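Long-range contact in putative major capsid protein (Cafeteriavirus-dependent mavirus, PDB 6G44), which probably forms the outer protein shell of the marine virophage mavirus, as a double jelly-roll major capsid protein that assembles into trimers: residues C[324-329]-C[448-453]. Sequence-based numbering, arbitrary orientation.
Sequences HSMAMN and INMQVQ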
loop_
_atom_site.group_PDB
_atom_site.type_symbol
_atom_site.label_atom_id
_atom_site.label_comp_id
_atom_site.label_asym_id
_atom_site.label_seq_id
_atom_site.Cartn_x
_atom_site.Cartn_y
_atom_site.Cartn_z
ATOM N N HIS C 324 -18.961 1.642 -36.485
ATOM C CA HIS C 324 -18.966 2.420 -37.707
ATOM C C HIS C 324 -17.769 3.371 -37.642
ATOM O O HIS C 324 -17.139 3.536 -36.570
ATOM C CB HIS C 324 -20.275 3.188 -37.829
ATOM C CG HIS C 324 -21.481 2.302 -37.901
ATOM N ND1 HIS C 324 -21.612 1.306 -38.845
ATOM C CD2 HIS C 324 -22.593 2.238 -37.130
ATOM C CE1 HIS C 324 -22.762 0.677 -38.663
ATOM N NE2 HIS C 324 -23.377 1.225 -37.630
ATOM N N SER C 325 -17.407 3.993 -38.757
ATOM C CA SER C 325 -16.325 4.971 -38.757
ATOM C C SER C 325 -16.716 6.134 -37.866
ATOM O O SER C 325 -17.845 6.618 -37.932
ATOM C CB SER C 325 -15.986 5.438 -40.190
ATOM O OG SER C 325 -14.882 6.321 -40.196
ATOM N N MET C 326 -15.805 6.528 -36.983
ATOM C CA MET C 326 -16.006 7.631 -36.057
ATOM C C MET C 326 -15.175 8.818 -36.520
ATOM O O MET C 326 -13.930 8.753 -36.549
ATOM C CB MET C 326 -15.585 7.212 -34.636
ATOM C CG MET C 326 -16.423 6.068 -34.094
ATOM S SD MET C 326 -15.812 5.433 -32.510
ATOM C CE MET C 326 -14.355 4.512 -32.990
ATOM N N ALA C 327 -15.871 9.905 -36.879
ATOM C CA ALA C 327 -15.262 11.123 -37.391
ATOM C C ALA C 327 -14.947 12.038 -36.224
ATOM O O ALA C 327 -15.836 12.358 -35.445
ATOM C CB ALA C 327 -16.237 11.816 -38.354
ATOM N N MET C 328 -13.684 12.435 -36.089
ATOM C CA MET C 328 -13.263 13.351 -35.037
ATOM C C MET C 328 -12.597 14.565 -35.657
ATOM O O MET C 328 -11.815 14.422 -36.575
ATOM C CB MET C 328 -12.306 12.641 -34.082
ATOM C CG MET C 328 -13.052 11.624 -33.232
ATOM S SD MET C 328 -11.980 10.555 -32.242
ATOM C CE MET C 328 -11.639 9.269 -33.397
ATOM N N ASN C 329 -12.874 15.749 -35.121
ATOM C CA ASN C 329 -12.278 16.988 -35.672
ATOM C C ASN C 329 -10.883 17.329 -35.118
ATOM O O ASN C 329 -10.238 18.287 -35.563
ATOM C CB ASN C 329 -13.213 18.178 -35.432
ATOM C CG ASN C 329 -14.549 18.019 -36.130
ATOM O OD1 ASN C 329 -14.609 17.563 -37.270
ATOM N ND2 ASN C 329 -15.622 18.422 -35.462
ATOM N N ILE C 448 -9.506 13.245 -37.915
ATOM C CA ILE C 448 -9.208 11.828 -38.113
ATOM C C ILE C 448 -10.486 11.016 -38.172
ATOM O O ILE C 448 -11.542 11.437 -37.690
ATOM C CB ILE C 448 -8.280 11.249 -37.006
ATOM C CG1 ILE C 448 -8.907 11.406 -35.604
ATOM C CG2 ILE C 448 -6.910 11.898 -37.110
ATOM C CD1 ILE C 448 -8.147 10.655 -34.518
ATOM N N ASN C 449 -10.381 9.838 -38.778
ATOM C CA ASN C 449 -11.454 8.850 -38.739
ATOM C C ASN C 449 -10.919 7.582 -38.097
ATOM O O ASN C 449 -9.830 7.152 -38.433
ATOM C CB ASN C 449 -11.967 8.546 -40.143
ATOM C CG ASN C 449 -12.520 9.780 -40.840
ATOM O OD1 ASN C 449 -13.381 10.471 -40.309
ATOM N ND2 ASN C 449 -12.017 10.057 -42.030
ATOM N N MET C 450 -11.658 7.039 -37.130
ATOM C CA MET C 450 -11.266 5.819 -36.419
ATOM C C MET C 450 -12.364 4.761 -36.507
ATOM O O MET C 450 -13.540 5.062 -36.418
ATOM C CB MET C 450 -10.970 6.148 -34.949
ATOM C CG MET C 450 -10.530 4.939 -34.115
ATOM S SD MET C 450 -10.297 5.282 -32.342
ATOM C CE MET C 450 -8.666 5.935 -32.420
ATOM N N GLN C 451 -11.942 3.497 -36.590
ATOM C CA GLN C 451 -12.827 2.372 -36.463
ATOM C C GLN C 451 -12.158 1.387 -35.496
ATOM O O GLN C 451 -10.944 1.201 -35.542
ATOM C CB GLN C 451 -13.029 1.723 -37.839
ATOM C CG GLN C 451 -14.077 0.630 -37.902
ATOM C CD GLN C 451 -14.519 0.353 -39.337
ATOM O OE1 GLN C 451 -13.686 0.156 -40.216
ATOM N NE2 GLN C 451 -15.822 0.357 -39.573
ATOM N N VAL C 452 -12.968 0.802 -34.621
ATOM C CA VAL C 452 -12.491 -0.160 -33.609
ATOM C C VAL C 452 -13.218 -1.485 -33.771
ATOM O O VAL C 452 -14.437 -1.515 -33.746
ATOM C CB VAL C 452 -12.723 0.408 -32.191
ATOM C CG1 VAL C 452 -12.389 -0.619 -31.113
ATOM C CG2 VAL C 452 -11.882 1.673 -32.008
ATOM N N GLN C 453 -12.449 -2.568 -33.901
ATOM C CA GLN C 453 -12.968 -3.940 -33.894
ATOM C C GLN C 453 -12.535 -4.583 -32.569
ATOM O O GLN C 453 -11.352 -4.522 -32.248
ATOM C CB GLN C 453 -12.370 -4.719 -35.061
ATOM C CG GLN C 453 -12.736 -6.197 -35.085
ATOM C CD GLN C 453 -11.867 -7.006 -36.012
ATOM O OE1 GLN C 453 -10.910 -7.642 -35.582
ATOM N NE2 GLN C 453 -12.165 -6.937 -37.311
#
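Met326 pairs with Met450, and Met328 with Ile448, where two antiparallel strands meet in the second half of a double jelly-roll capsid protein. Both are hydrogen-bonded pairs. Met326 N donates to Met450 O at 2.8 Å, and Met450 N returns a bond to Met326 O. Met328 N reaches Ile448 O almost straight, with 171° at the hydrogen, and Ile448 N bonds to Met328 O. Between them lies the non-hydrogen-bonded pair Ala327 and Asn449, where Asn449 CA gives a CH···O contact to Met326 O at 3.3 Å.

The methionines and Ile448 share the buried face. In Met328, CG is anti to the carbonyl carbon (chi1 -72°) and the chain bends at chi3, bringing its methyl CE against the partner strand on this face. CE lies 3.9 Å from Ile448 CD1. Met328 CE also packs 3.5 Å from Met450 CB. Met326 CE ends 3.9 Å from Val452 CG2. The other face carries Ala327 and Asn449 and is more open.

Strand 319-328 is an outermost strand of its four-stranded sheet within the chain. Strand 355-363 flanks 448-457 on its other side, with Met450 touching Val363. Beneath the buried face, Met326 and Val452 both meet Val472 of strand 464-482. Toward the earlier part of strand 319-328, Gln451 NE2 hydrogen-bonds to Thr323 O.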